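Local coordinates for membrane protein (Acinetobacter baumannii AB307-0294, PDB 5DL5) that forms an OprD-family beta-barrel channel in the outer membrane, probably admitting small molecules, antibiotics among them, at residues F246-T256 against N301-N309; I363-E374 against D406-G414. All coordinates share one frame; numbering follows the deposited sequence.

From the N terminus, the chain leaves strand 233-246 into the loop that holds 246-256, passes strands 273-286 and 289-300, and then enters the loop holding 301-309. Interaction 1 ties these two inter-strand loops together. It closes before interaction 2 opens. There the hairpin turn between strands 351-365 and 371-384 meets the loop 406-414, which leads from strand 394-404 to strand 416-428. The contacts therefore stand in series, neither nested nor crossed, on the same side of the chain's centre. The centres of interactions 1 and 2 are about 16 Å apart. They also touch: Ala255 and Thr256 pack on Arg366, Thr256 on Lys364 and Tyr253 on Tyr412, joining neighbouring loops of the barrel.

Interaction 1: F246-T256 against N301-N309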
ATOM      1  N   PHE A 246       2.794   9.154  17.361  1.00 34.31           N
ATOM      2  CA  PHE A 246       2.824   7.828  17.920  1.00 37.65           C
ATOM      3  C   PHE A 246       2.635   7.925  19.389  1.00 39.78           C
ATOM      4  O   PHE A 246       3.296   8.740  20.080  1.00 38.09           O
ATOM      5  CB  PHE A 246       4.202   7.120  17.644  1.00 36.74           C
ATOM      6  CG  PHE A 246       4.423   6.799  16.225  1.00 35.70           C
ATOM      7  CD1 PHE A 246       3.941   5.604  15.681  1.00 34.69           C
ATOM      8  CD2 PHE A 246       5.085   7.652  15.415  1.00 36.16           C
ATOM      9  CE1 PHE A 246       4.161   5.304  14.335  1.00 35.08           C
ATOM     10  CE2 PHE A 246       5.331   7.361  14.067  1.00 36.41           C
ATOM     11  CZ  PHE A 246       4.852   6.170  13.519  1.00 35.67           C
ATOM     12  N   ASP A 247       1.757   7.064  19.882  1.00 41.43           N
ATOM     13  CA  ASP A 247       1.436   6.996  21.408  1.00 44.23           C
ATOM     14  C   ASP A 247       2.711   6.461  22.081  1.00 42.17           C
ATOM     15  O   ASP A 247       3.537   5.695  21.451  1.00 39.84           O
ATOM     16  CB  ASP A 247       0.295   5.976  21.567  1.00 50.35           C
ATOM     17  CG  ASP A 247      -0.379   5.930  22.953  1.00 59.07           C
ATOM     18  OD1 ASP A 247      -1.405   6.656  23.128  1.00 67.16           O
ATOM     19  OD2 ASP A 247      -0.041   5.021  23.800  1.00 63.80           O
ATOM     20  N   ALA A 248       2.841   6.780  23.349  1.00 46.51           N
ATOM     21  CA  ALA A 248       3.962   6.350  24.220  1.00 49.80           C
ATOM     22  C   ALA A 248       4.120   4.852  24.228  1.00 51.61           C
ATOM     23  O   ALA A 248       5.237   4.374  24.207  1.00 50.67           O
ATOM     24  CB  ALA A 248       3.761   6.843  25.647  1.00 52.40           C
ATOM     25  N   ASN A 249       3.009   4.111  24.164  1.00 50.33           N
ATOM     26  CA  ASN A 249       3.043   2.643  24.071  1.00 51.70           C
ATOM     27  C   ASN A 249       3.018   2.059  22.683  1.00 47.18           C
ATOM     28  O   ASN A 249       2.860   0.873  22.530  1.00 47.20           O
ATOM     29  CB  ASN A 249       1.837   2.053  24.822  1.00 55.76           C
ATOM     30  CG  ASN A 249       1.750   2.579  26.234  1.00 60.63           C
ATOM     31  OD1 ASN A 249       0.657   2.786  26.768  1.00 69.09           O
ATOM     32  ND2 ASN A 249       2.885   2.871  26.824  1.00 64.88           N
ATOM     33  N   ALA A 250       3.161   2.871  21.662  1.00 43.58           N
ATOM     34  CA  ALA A 250       3.249   2.331  20.336  1.00 42.15           C
ATOM     35  C   ALA A 250       4.584   1.677  20.015  1.00 39.73           C
ATOM     36  O   ALA A 250       5.563   1.915  20.675  1.00 40.60           O
ATOM     37  CB  ALA A 250       2.972   3.413  19.318  1.00 42.29           C
ATOM     38  N   HIS A 251       4.585   0.919  18.922  1.00 40.44           N
ATOM     39  CA  HIS A 251       5.718   0.255  18.415  1.00 41.79           C
ATOM     40  C   HIS A 251       6.366   1.086  17.334  1.00 39.98           C
ATOM     41  O   HIS A 251       5.735   1.423  16.325  1.00 37.24           O
ATOM     42  CB  HIS A 251       5.306  -1.113  17.868  1.00 42.77           C
ATOM     43  CG  HIS A 251       5.005  -2.096  18.931  1.00 49.22           C
ATOM     44  ND1 HIS A 251       3.722  -2.365  19.382  1.00 52.85           N
ATOM     45  CD2 HIS A 251       5.826  -2.912  19.623  1.00 49.08           C
ATOM     46  CE1 HIS A 251       3.772  -3.285  20.318  1.00 51.60           C
ATOM     47  NE2 HIS A 251       5.028  -3.664  20.443  1.00 52.48           N
ATOM     48  N   THR A 252       7.630   1.425  17.545  1.00 37.90           N
ATOM     49  CA  THR A 252       8.426   2.149  16.500  1.00 36.37           C
ATOM     50  C   THR A 252       9.837   1.538  16.521  1.00 38.73           C
ATOM     51  O   THR A 252      10.127   0.739  17.444  1.00 39.82           O
ATOM     52  CB  THR A 252       8.576   3.663  16.857  1.00 35.63           C
ATOM     53  OG1 THR A 252       9.105   3.836  18.181  1.00 34.61           O
ATOM     54  CG2 THR A 252       7.319   4.393  16.743  1.00 36.08           C
ATOM     55  N   TYR A 253      10.718   1.955  15.585  1.00 37.04           N
ATOM     56  CA  TYR A 253      12.092   1.409  15.517  1.00 39.22           C
ATOM     57  C   TYR A 253      13.098   2.555  15.262  1.00 40.90           C
ATOM     58  O   TYR A 253      14.198   2.430  15.715  1.00 44.26           O
ATOM     59  CB  TYR A 253      12.242   0.329  14.514  1.00 38.75           C
ATOM     60  CG  TYR A 253      11.780   0.734  13.134  1.00 37.55           C
ATOM     61  CD1 TYR A 253      10.466   0.600  12.786  1.00 38.05           C
ATOM     62  CD2 TYR A 253      12.702   1.315  12.127  1.00 39.46           C
ATOM     63  CE1 TYR A 253       9.998   0.937  11.507  1.00 37.31           C
ATOM     64  CE2 TYR A 253      12.234   1.713  10.846  1.00 33.96           C
ATOM     65  CZ  TYR A 253      10.871   1.463  10.548  1.00 34.88           C
ATOM     66  OH  TYR A 253      10.243   1.833   9.355  1.00 33.80           O
ATOM     67  N   SER A 254      12.756   3.674  14.632  1.00 38.27           N
ATOM     68  CA  SER A 254      13.801   4.732  14.277  1.00 36.83           C
ATOM     69  C   SER A 254      13.784   5.924  15.248  1.00 38.63           C
ATOM     70  O   SER A 254      14.314   6.946  14.949  1.00 38.71           O
ATOM     71  CB  SER A 254      13.519   5.127  12.786  1.00 35.22           C
ATOM     72  OG  SER A 254      12.260   5.794  12.692  1.00 33.46           O
ATOM     73  N   ALA A 255      13.172   5.834  16.444  1.00 38.60           N
ATOM     74  CA  ALA A 255      12.972   7.020  17.286  1.00 39.91           C
ATOM     75  C   ALA A 255      14.283   7.547  17.750  1.00 42.49           C
ATOM     76  O   ALA A 255      15.207   6.756  17.903  1.00 43.30           O
ATOM     77  CB  ALA A 255      12.161   6.727  18.529  1.00 42.07           C
ATOM     78  N   THR A 256      14.369   8.874  17.941  1.00 41.59           N
ATOM     79  CA  THR A 256      15.594   9.475  18.609  1.00 44.19           C
ATOM     80  C   THR A 256      15.126  10.237  19.794  1.00 45.27           C
ATOM     81  O   THR A 256      13.906  10.279  20.083  1.00 43.48           O
ATOM     82  CB  THR A 256      16.372  10.400  17.636  1.00 45.10           C
ATOM     83  OG1 THR A 256      15.467  11.280  16.925  1.00 42.22           O
ATOM     84  CG2 THR A 256      17.058   9.534  16.639  1.00 46.78           C
ATOM     85  N   ASN A 301      11.123  13.531  15.677  1.00 36.33           N
ATOM     86  CA  ASN A 301      11.998  12.638  16.362  1.00 36.39           C
ATOM     87  C   ASN A 301      11.750  11.117  16.086  1.00 35.55           C
ATOM     88  O   ASN A 301      12.152  10.240  16.880  1.00 37.66           O
ATOM     89  CB  ASN A 301      12.081  12.976  17.861  1.00 37.36           C
ATOM     90  CG  ASN A 301      10.727  12.918  18.523  1.00 40.51           C
ATOM     91  OD1 ASN A 301       9.699  12.529  17.905  1.00 40.17           O
ATOM     92  ND2 ASN A 301      10.684  13.365  19.730  1.00 40.60           N
ATOM     93  N   VAL A 302      11.134  10.802  14.953  1.00 33.82           N
ATOM     94  CA  VAL A 302      11.025   9.458  14.504  1.00 31.95           C
ATOM     95  C   VAL A 302      10.877   9.554  13.054  1.00 31.19           C
ATOM     96  O   VAL A 302      10.340  10.552  12.540  1.00 30.87           O
ATOM     97  CB  VAL A 302       9.830   8.680  15.251  1.00 32.57           C
ATOM     98  CG1 VAL A 302       8.458   9.258  14.907  1.00 33.09           C
ATOM     99  CG2 VAL A 302       9.805   7.201  14.965  1.00 32.88           C
ATOM    100  N   GLY A 303      11.267   8.482  12.351  1.00 30.88           N
ATOM    101  CA  GLY A 303      10.856   8.290  10.970  1.00 29.98           C
ATOM    102  C   GLY A 303       9.387   7.924  10.769  1.00 28.65           C
ATOM    103  O   GLY A 303       8.621   7.889  11.711  1.00 29.30           O
ATOM    104  N   TYR A 304       9.003   7.747   9.519  1.00 28.94           N
ATOM    105  CA  TYR A 304       7.649   7.361   9.109  1.00 28.85           C
ATOM    106  C   TYR A 304       7.514   5.824   9.296  1.00 31.36           C
ATOM    107  O   TYR A 304       7.562   5.054   8.327  1.00 30.95           O
ATOM    108  CB  TYR A 304       7.263   7.913   7.757  1.00 28.08           C
ATOM    109  CG  TYR A 304       5.827   7.647   7.408  1.00 29.11           C
ATOM    110  CD1 TYR A 304       4.814   8.099   8.245  1.00 33.07           C
ATOM    111  CD2 TYR A 304       5.429   6.853   6.314  1.00 29.28           C
ATOM    112  CE1 TYR A 304       3.501   7.796   8.004  1.00 33.18           C
ATOM    113  CE2 TYR A 304       4.080   6.633   6.011  1.00 30.57           C
ATOM    114  CZ  TYR A 304       3.112   7.025   6.896  1.00 31.42           C
ATOM    115  OH  TYR A 304       1.750   6.753   6.790  1.00 29.78           O
ATOM    116  N   ASP A 305       7.393   5.394  10.567  1.00 32.68           N
ATOM    117  CA  ASP A 305       7.530   3.936  10.971  1.00 33.71           C
ATOM    118  C   ASP A 305       6.093   3.315  10.800  1.00 33.62           C
ATOM    119  O   ASP A 305       5.458   2.964  11.780  1.00 35.39           O
ATOM    120  CB  ASP A 305       8.038   3.820  12.399  1.00 33.44           C
ATOM    121  CG  ASP A 305       9.525   4.093  12.583  1.00 35.13           C
ATOM    122  OD1 ASP A 305      10.164   4.772  11.757  1.00 33.28           O
ATOM    123  OD2 ASP A 305      10.018   3.840  13.699  1.00 35.23           O
ATOM    124  N   TYR A 306       5.554   3.392   9.573  1.00 31.79           N
ATOM    125  CA  TYR A 306       4.229   2.904   9.237  1.00 30.39           C
ATOM    126  C   TYR A 306       4.195   1.353   9.264  1.00 32.35           C
ATOM    127  O   TYR A 306       5.207   0.627   9.109  1.00 32.23           O
ATOM    128  CB  TYR A 306       3.696   3.506   7.930  1.00 29.91           C
ATOM    129  CG  TYR A 306       4.224   2.807   6.663  1.00 30.95           C
ATOM    130  CD1 TYR A 306       5.492   3.074   6.165  1.00 32.30           C
ATOM    131  CD2 TYR A 306       3.497   1.822   6.031  1.00 31.80           C
ATOM    132  CE1 TYR A 306       6.003   2.419   5.043  1.00 32.48           C
ATOM    133  CE2 TYR A 306       4.003   1.174   4.964  1.00 31.40           C
ATOM    134  CZ  TYR A 306       5.260   1.450   4.487  1.00 31.99           C
ATOM    135  OH  TYR A 306       5.811   0.760   3.438  1.00 32.11           O
ATOM    136  N   GLY A 307       3.016   0.817   9.450  1.00 30.47           N
ATOM    137  CA  GLY A 307       2.891  -0.641   9.340  1.00 29.60           C
ATOM    138  C   GLY A 307       3.261  -1.396  10.571  1.00 30.70           C
ATOM    139  O   GLY A 307       3.187  -2.589  10.538  1.00 34.56           O
ATOM    140  N   GLN A 308       3.550  -0.759  11.698  1.00 30.21           N
ATOM    141  CA  GLN A 308       4.036  -1.446  12.866  1.00 31.99           C
ATOM    142  C   GLN A 308       2.946  -1.528  13.967  1.00 32.91           C
ATOM    143  O   GLN A 308       3.248  -1.995  15.041  1.00 32.18           O
ATOM    144  CB  GLN A 308       5.193  -0.723  13.488  1.00 33.63           C
ATOM    145  CG  GLN A 308       6.364  -0.324  12.595  1.00 32.99           C
ATOM    146  CD  GLN A 308       6.944  -1.495  11.871  1.00 36.77           C
ATOM    147  OE1 GLN A 308       6.933  -1.578  10.648  1.00 46.27           O
ATOM    148  NE2 GLN A 308       7.354  -2.409  12.581  1.00 38.11           N
ATOM    149  N   ASN A 309       1.760  -0.976  13.733  1.00 31.28           N
ATOM    150  CA  ASN A 309       0.704  -0.901  14.807  1.00 33.77           C
ATOM    151  C   ASN A 309      -0.653  -1.078  14.151  1.00 33.75           C
ATOM    152  O   ASN A 309      -1.547  -0.196  14.311  1.00 34.60           O
ATOM    153  CB  ASN A 309       0.783   0.547  15.435  1.00 35.43           C
ATOM    154  CG  ASN A 309       2.108   0.862  16.137  1.00 35.11           C
ATOM    155  OD1 ASN A 309       2.271   0.450  17.228  1.00 36.69           O
ATOM    156  ND2 ASN A 309       3.036   1.572  15.499  1.00 33.39           N
TER
HETATM  157  O   HOH W   1       7.820   1.101   8.365  1.00 46.31           O
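Two inter-strand loops of the porin barrel are joined by side chains that bind the opposite backbone, with Asp305 of 301-309 gripping Tyr253 and Ser254 of 246-256. Asp305 OD2 accepts from two successive amides, both tilted out of the carboxylate plane: Tyr253 N, 2.8 Å away on the anti side and almost straight at 177°, and Ser254 N on the syn side. The other oxygen, OD1, uses its syn lone pair for Ser254 OG at 2.5 Å. Ser254 OG lies between its own backbone N and carbonyl carbon (chi1 67°), where it also accepts from Gly303 N at 2.9 Å, so it bridges the carboxylate and the backbone of 301-309. The Tyr253 ring lies flat over this carboxylate, the planes 6° apart, with Asp305 CG 3.4 Å from Tyr253 CE1. A water joins Tyr253 OH to the carbonyl of Tyr306. The Asn309 amide clasps one residue by both ends: OD1 receives His251 N at 2.9 Å and ND2 gives to His251 O at 2.8 Å, each carbonyl met in its plane on a lone pair. These bonds fix the rotation of the amide. Beneath, buried Phe246 sets CE2 3.8 Å from Val302 CG1, while Thr252 CG2 of its own segment covers one face of the ring; Thr252 OG1 turns to Tyr263. At the other end Thr256 N donates to Asn301 O at 2.8 Å. Carboxylate and amide side chains thus do much of the work of backbone pairing, an arrangement in keeping with the long, irregular loops folded against one another in OprD-family barrels.

Interaction 2: I363-E374 against D406-G414; sequences IKVRNVTDDAQE and DAYQGAYIG
Apolar contacts carry most of this meeting, with Ala407 and Tyr408 of 406-414 set against the hairpin end 363-374. Ala407 CB sits among methyl groups of the turn and the arm after it, 3.9 Å from Val368 CG1 and 3.8 Å from Thr369 CG2, with Ala372 CB farther off. From the first arm Val365 brings CG2 to 3.6 Å from the Ala407 carbonyl oxygen. The Tyr408 ring is sandwiched. Over one face Ile363 CD1 makes a CH-pi contact, 4.0 Å from the ring centroid and 19° off its normal; on the opposite face lies Tyr412 CB of the same loop. Tyr408 CG lies roughly anti to the backbone N (chi1 -151°), which carries the ring across Ile363, whose CG2 comes 3.7 Å from Tyr408 CE1. That hairpin joins barrel strands 351-365 and 371-384 and carries a classic bulge: Val368 and Thr369 both face Val365, whose carbonyl oxygen accepts from both of their amides. Thr369 OG1 then takes Asp371 N in an ST turn. Polar contacts cluster at the other end. Glu374 OE2 reaches the edge of the Tyr408 ring, near its plane, 3.6 Å from CE2, and the carboxylate stands at 90° to the ring. A water bridges Glu374 OE1, at 2.7 Å, to the Tyr408 hydroxyl and lies over a face of the Tyr412 ring. OE2 is held by Tyr402 and Ser324, and Tyr412 OH bonds to the backbone N of Asp325. Glu331 OE2 lies close to OE1, a like charge that might raise one acid's pKa.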
ATOM      1  N   ILE A 363      19.998  10.495   7.316  1.00 31.95           N
ATOM      2  CA  ILE A 363      19.243   9.543   8.130  1.00 32.27           C
ATOM      3  C   ILE A 363      19.950   9.442   9.472  1.00 35.23           C
ATOM      4  O   ILE A 363      21.212   9.216   9.551  1.00 35.75           O
ATOM      5  CB  ILE A 363      19.243   8.152   7.538  1.00 33.18           C
ATOM      6  CG1 ILE A 363      18.631   8.137   6.176  1.00 31.96           C
ATOM      7  CG2 ILE A 363      18.527   7.193   8.539  1.00 34.40           C
ATOM      8  CD1 ILE A 363      19.048   6.899   5.385  1.00 37.05           C
ATOM      9  N   LYS A 364      19.149   9.697  10.522  1.00 36.50           N
ATOM     10  CA  LYS A 364      19.592   9.558  11.904  1.00 39.98           C
ATOM     11  C   LYS A 364      19.388   8.153  12.412  1.00 39.61           C
ATOM     12  O   LYS A 364      18.295   7.684  12.387  1.00 37.05           O
ATOM     13  CB  LYS A 364      18.823  10.451  12.886  1.00 45.14           C
ATOM     14  CG  LYS A 364      19.129  11.922  12.824  1.00 50.64           C
ATOM     15  CD  LYS A 364      18.628  12.606  14.087  1.00 57.34           C
ATOM     16  CE  LYS A 364      18.562  14.118  13.847  1.00 62.14           C
ATOM     17  NZ  LYS A 364      18.154  14.882  15.097  1.00 65.50           N
ATOM     18  N   VAL A 365      20.426   7.536  12.926  1.00 41.60           N
ATOM     19  CA  VAL A 365      20.326   6.199  13.495  1.00 41.65           C
ATOM     20  C   VAL A 365      20.839   6.402  14.895  1.00 45.40           C
ATOM     21  O   VAL A 365      21.968   6.940  15.138  1.00 41.42           O
ATOM     22  CB  VAL A 365      21.269   5.215  12.800  1.00 42.11           C
ATOM     23  CG1 VAL A 365      21.167   3.863  13.475  1.00 44.00           C
ATOM     24  CG2 VAL A 365      20.975   5.100  11.288  1.00 38.19           C
ATOM     25  N   ARG A 366      19.955   6.058  15.838  1.00 43.52           N
ATOM     26  CA  ARG A 366      20.005   6.514  17.182  1.00 45.12           C
ATOM     27  C   ARG A 366      21.292   6.063  17.807  1.00 45.61           C
ATOM     28  O   ARG A 366      21.592   4.895  17.711  1.00 45.88           O
ATOM     29  CB  ARG A 366      18.791   5.839  17.961  1.00 45.07           C
ATOM     30  CG  ARG A 366      18.824   6.231  19.468  1.00 49.37           C
ATOM     31  CD  ARG A 366      17.543   5.739  20.154  1.00 51.88           C
ATOM     32  NE  ARG A 366      17.653   4.285  20.277  1.00 56.17           N
ATOM     33  CZ  ARG A 366      18.267   3.672  21.300  1.00 57.81           C
ATOM     34  NH1 ARG A 366      18.727   4.357  22.337  1.00 60.47           N
ATOM     35  NH2 ARG A 366      18.350   2.345  21.318  1.00 59.86           N
ATOM     36  N   ASN A 367      22.034   6.950  18.454  1.00 50.29           N
ATOM     37  CA  ASN A 367      23.350   6.645  19.075  1.00 55.97           C
ATOM     38  C   ASN A 367      24.485   6.175  18.127  1.00 58.17           C
ATOM     39  O   ASN A 367      25.496   5.637  18.631  1.00 55.15           O
ATOM     40  CB  ASN A 367      23.246   5.587  20.208  1.00 62.62           C
ATOM     41  CG  ASN A 367      22.559   6.102  21.445  1.00 66.66           C
ATOM     42  OD1 ASN A 367      22.553   7.315  21.710  1.00 68.55           O
ATOM     43  ND2 ASN A 367      21.956   5.177  22.211  1.00 65.56           N
ATOM     44  N   VAL A 368      24.291   6.285  16.791  1.00 54.69           N
ATOM     45  CA  VAL A 368      25.327   5.898  15.841  1.00 53.90           C
ATOM     46  C   VAL A 368      25.737   7.095  14.982  1.00 51.02           C
ATOM     47  O   VAL A 368      26.869   7.365  14.967  1.00 51.09           O
ATOM     48  CB  VAL A 368      24.941   4.662  14.991  1.00 53.80           C
ATOM     49  CG1 VAL A 368      26.050   4.316  13.986  1.00 53.95           C
ATOM     50  CG2 VAL A 368      24.664   3.453  15.914  1.00 54.70           C
ATOM     51  N   THR A 369      24.812   7.801  14.326  1.00 47.62           N
ATOM     52  CA  THR A 369      25.169   8.844  13.365  1.00 46.88           C
ATOM     53  C   THR A 369      23.948   9.643  13.015  1.00 44.24           C
ATOM     54  O   THR A 369      22.801   9.159  13.075  1.00 41.32           O
ATOM     55  CB  THR A 369      25.653   8.238  12.010  1.00 46.93           C
ATOM     56  OG1 THR A 369      26.020   9.264  11.114  1.00 47.41           O
ATOM     57  CG2 THR A 369      24.537   7.466  11.289  1.00 45.01           C
ATOM     58  N   ASP A 370      24.210  10.799  12.451  1.00 42.15           N
ATOM     59  CA  ASP A 370      23.207  11.714  11.955  1.00 43.89           C
ATOM     60  C   ASP A 370      23.275  11.687  10.413  1.00 41.57           C
ATOM     61  O   ASP A 370      22.477  12.370   9.734  1.00 40.79           O
ATOM     62  CB  ASP A 370      23.477  13.150  12.519  1.00 47.72           C
ATOM     63  CG  ASP A 370      23.056  13.308  13.975  1.00 54.72           C
ATOM     64  OD1 ASP A 370      22.095  12.678  14.378  1.00 57.66           O
ATOM     65  OD2 ASP A 370      23.701  14.065  14.738  1.00 67.79           O
ATOM     66  N   ASP A 371      24.188  10.915   9.818  1.00 40.95           N
ATOM     67  CA  ASP A 371      24.455  11.104   8.400  1.00 43.03           C
ATOM     68  C   ASP A 371      24.347   9.900   7.473  1.00 40.94           C
ATOM     69  O   ASP A 371      24.919   9.917   6.375  1.00 38.83           O
ATOM     70  CB  ASP A 371      25.877  11.672   8.249  1.00 48.03           C
ATOM     71  CG  ASP A 371      26.110  12.899   9.122  1.00 54.64           C
ATOM     72  OD1 ASP A 371      25.412  13.900   8.903  1.00 56.55           O
ATOM     73  OD2 ASP A 371      26.964  12.885  10.049  1.00 60.49           O
ATOM     74  N   ALA A 372      23.592   8.891   7.857  1.00 37.38           N
ATOM     75  CA  ALA A 372      23.501   7.654   7.024  1.00 35.84           C
ATOM     76  C   ALA A 372      22.723   7.972   5.728  1.00 34.02           C
ATOM     77  O   ALA A 372      22.042   9.036   5.567  1.00 33.37           O
ATOM     78  CB  ALA A 372      22.825   6.468   7.811  1.00 35.62           C
ATOM     79  N   GLN A 373      22.918   7.077   4.763  1.00 35.25           N
ATOM     80  CA  GLN A 373      22.437   7.249   3.393  1.00 33.71           C
ATOM     81  C   GLN A 373      22.026   5.923   2.814  1.00 34.93           C
ATOM     82  O   GLN A 373      22.502   4.903   3.233  1.00 33.22           O
ATOM     83  CB  GLN A 373      23.627   7.759   2.486  1.00 37.60           C
ATOM     84  CG  GLN A 373      24.172   9.052   2.979  1.00 40.85           C
ATOM     85  CD  GLN A 373      25.539   9.333   2.487  1.00 53.56           C
ATOM     86  OE1 GLN A 373      25.733  10.264   1.758  1.00 60.93           O
ATOM     87  NE2 GLN A 373      26.512   8.514   2.900  1.00 57.85           N
ATOM     88  N   GLU A 374      21.237   5.998   1.761  1.00 33.37           N
ATOM     89  CA  GLU A 374      20.845   4.834   1.024  1.00 33.78           C
ATOM     90  C   GLU A 374      20.552   5.236  -0.423  1.00 33.19           C
ATOM     91  O   GLU A 374      20.265   6.416  -0.706  1.00 32.02           O
ATOM     92  CB  GLU A 374      19.567   4.238   1.621  1.00 31.12           C
ATOM     93  CG  GLU A 374      18.357   5.146   1.589  1.00 30.43           C
ATOM     94  CD  GLU A 374      17.085   4.514   2.272  1.00 32.76           C
ATOM     95  OE1 GLU A 374      16.209   5.239   2.788  1.00 28.95           O
ATOM     96  OE2 GLU A 374      16.922   3.246   2.279  1.00 34.87           O
ATOM     97  N   ASP A 406      26.949   1.810   6.292  1.00 43.53           N
ATOM     98  CA  ASP A 406      27.201   0.805   7.353  1.00 50.97           C
ATOM     99  C   ASP A 406      26.181   0.842   8.519  1.00 52.52           C
ATOM    100  O   ASP A 406      25.792  -0.244   9.030  1.00 54.25           O
ATOM    101  CB  ASP A 406      28.568   1.029   7.992  1.00 55.59           C
ATOM    102  CG  ASP A 406      29.649   0.837   7.041  1.00 64.17           C
ATOM    103  OD1 ASP A 406      29.327   0.202   6.024  1.00 68.50           O
ATOM    104  OD2 ASP A 406      30.828   1.251   7.304  1.00 77.19           O
ATOM    105  N   ALA A 407      25.739   2.074   8.854  1.00 45.98           N
ATOM    106  CA  ALA A 407      24.878   2.342   9.980  1.00 47.13           C
ATOM    107  C   ALA A 407      23.402   1.967   9.706  1.00 43.44           C
ATOM    108  O   ALA A 407      22.631   1.999  10.588  1.00 47.07           O
ATOM    109  CB  ALA A 407      25.002   3.840  10.284  1.00 50.09           C
ATOM    110  N   TYR A 408      23.024   1.716   8.454  1.00 41.14           N
ATOM    111  CA  TYR A 408      21.664   1.449   8.000  1.00 39.21           C
ATOM    112  C   TYR A 408      21.581   0.147   7.242  1.00 38.95           C
ATOM    113  O   TYR A 408      21.066   0.066   6.114  1.00 39.95           O
ATOM    114  CB  TYR A 408      21.164   2.592   7.129  1.00 36.06           C
ATOM    115  CG  TYR A 408      19.688   2.918   7.069  1.00 34.58           C
ATOM    116  CD1 TYR A 408      18.941   3.223   8.236  1.00 36.57           C
ATOM    117  CD2 TYR A 408      19.035   3.005   5.848  1.00 32.97           C
ATOM    118  CE1 TYR A 408      17.537   3.628   8.214  1.00 33.27           C
ATOM    119  CE2 TYR A 408      17.669   3.323   5.816  1.00 33.50           C
ATOM    120  CZ  TYR A 408      16.944   3.693   7.020  1.00 32.25           C
ATOM    121  OH  TYR A 408      15.629   4.010   6.784  1.00 33.33           O
ATOM    122  N   GLN A 409      21.966  -0.887   7.932  1.00 41.42           N
ATOM    123  CA  GLN A 409      21.956  -2.249   7.432  1.00 43.06           C
ATOM    124  C   GLN A 409      20.815  -2.926   8.227  1.00 41.24           C
ATOM    125  O   GLN A 409      19.677  -2.782   7.853  1.00 40.08           O
ATOM    126  CB  GLN A 409      23.338  -2.932   7.592  1.00 44.00           C
ATOM    127  CG  GLN A 409      24.448  -2.362   6.688  1.00 48.50           C
ATOM    128  CD  GLN A 409      24.136  -2.407   5.190  1.00 47.54           C
ATOM    129  OE1 GLN A 409      23.836  -3.491   4.608  1.00 44.50           O
ATOM    130  NE2 GLN A 409      24.300  -1.230   4.526  1.00 48.86           N
ATOM    131  N   GLY A 410      21.125  -3.559   9.352  1.00 43.77           N
ATOM    132  CA  GLY A 410      20.149  -4.271  10.157  1.00 48.04           C
ATOM    133  C   GLY A 410      19.129  -3.299  10.764  1.00 47.01           C
ATOM    134  O   GLY A 410      17.989  -3.681  10.964  1.00 47.35           O
ATOM    135  N   ALA A 411      19.497  -2.030  10.993  1.00 45.81           N
ATOM    136  CA  ALA A 411      18.485  -1.020  11.297  1.00 44.25           C
ATOM    137  C   ALA A 411      17.372  -0.883  10.293  1.00 43.51           C
ATOM    138  O   ALA A 411      16.386  -0.305  10.680  1.00 40.61           O
ATOM    139  CB  ALA A 411      19.069   0.345  11.593  1.00 45.51           C
ATOM    140  N   TYR A 412      17.477  -1.383   9.038  1.00 41.47           N
ATOM    141  CA  TYR A 412      16.387  -1.186   8.076  1.00 40.30           C
ATOM    142  C   TYR A 412      16.285  -2.369   7.125  1.00 42.99           C
ATOM    143  O   TYR A 412      15.705  -3.337   7.503  1.00 48.25           O
ATOM    144  CB  TYR A 412      16.466   0.162   7.340  1.00 40.06           C
ATOM    145  CG  TYR A 412      15.256   0.503   6.470  1.00 36.17           C
ATOM    146  CD1 TYR A 412      13.966   0.586   7.013  1.00 36.51           C
ATOM    147  CD2 TYR A 412      15.386   0.676   5.143  1.00 35.71           C
ATOM    148  CE1 TYR A 412      12.886   0.881   6.235  1.00 35.78           C
ATOM    149  CE2 TYR A 412      14.319   0.944   4.354  1.00 34.69           C
ATOM    150  CZ  TYR A 412      13.073   1.037   4.878  1.00 33.30           C
ATOM    151  OH  TYR A 412      12.104   1.391   4.043  1.00 35.73           O
ATOM    152  N   ILE A 413      16.889  -2.360   5.960  1.00 38.58           N
ATOM    153  CA  ILE A 413      16.877  -3.508   5.049  1.00 40.11           C
ATOM    154  C   ILE A 413      18.256  -4.034   4.856  1.00 41.99           C
ATOM    155  O   ILE A 413      18.510  -5.188   5.004  1.00 42.37           O
ATOM    156  CB  ILE A 413      16.266  -3.104   3.669  1.00 40.69           C
ATOM    157  CG1 ILE A 413      14.734  -2.772   3.857  1.00 41.65           C
ATOM    158  CG2 ILE A 413      16.403  -4.245   2.685  1.00 41.43           C
ATOM    159  CD1 ILE A 413      14.105  -2.012   2.673  1.00 42.03           C
ATOM    160  N   GLY A 414      19.222  -3.198   4.521  1.00 39.96           N
ATOM    161  CA  GLY A 414      20.564  -3.784   4.339  1.00 40.76           C
ATOM    162  C   GLY A 414      20.841  -3.893   2.825  1.00 40.26           C
ATOM    163  O   GLY A 414      19.886  -3.909   2.036  1.00 40.89           O
TER
HETATM  164  O   HOH W   2      14.451   4.257   4.593  1.00 31.83           O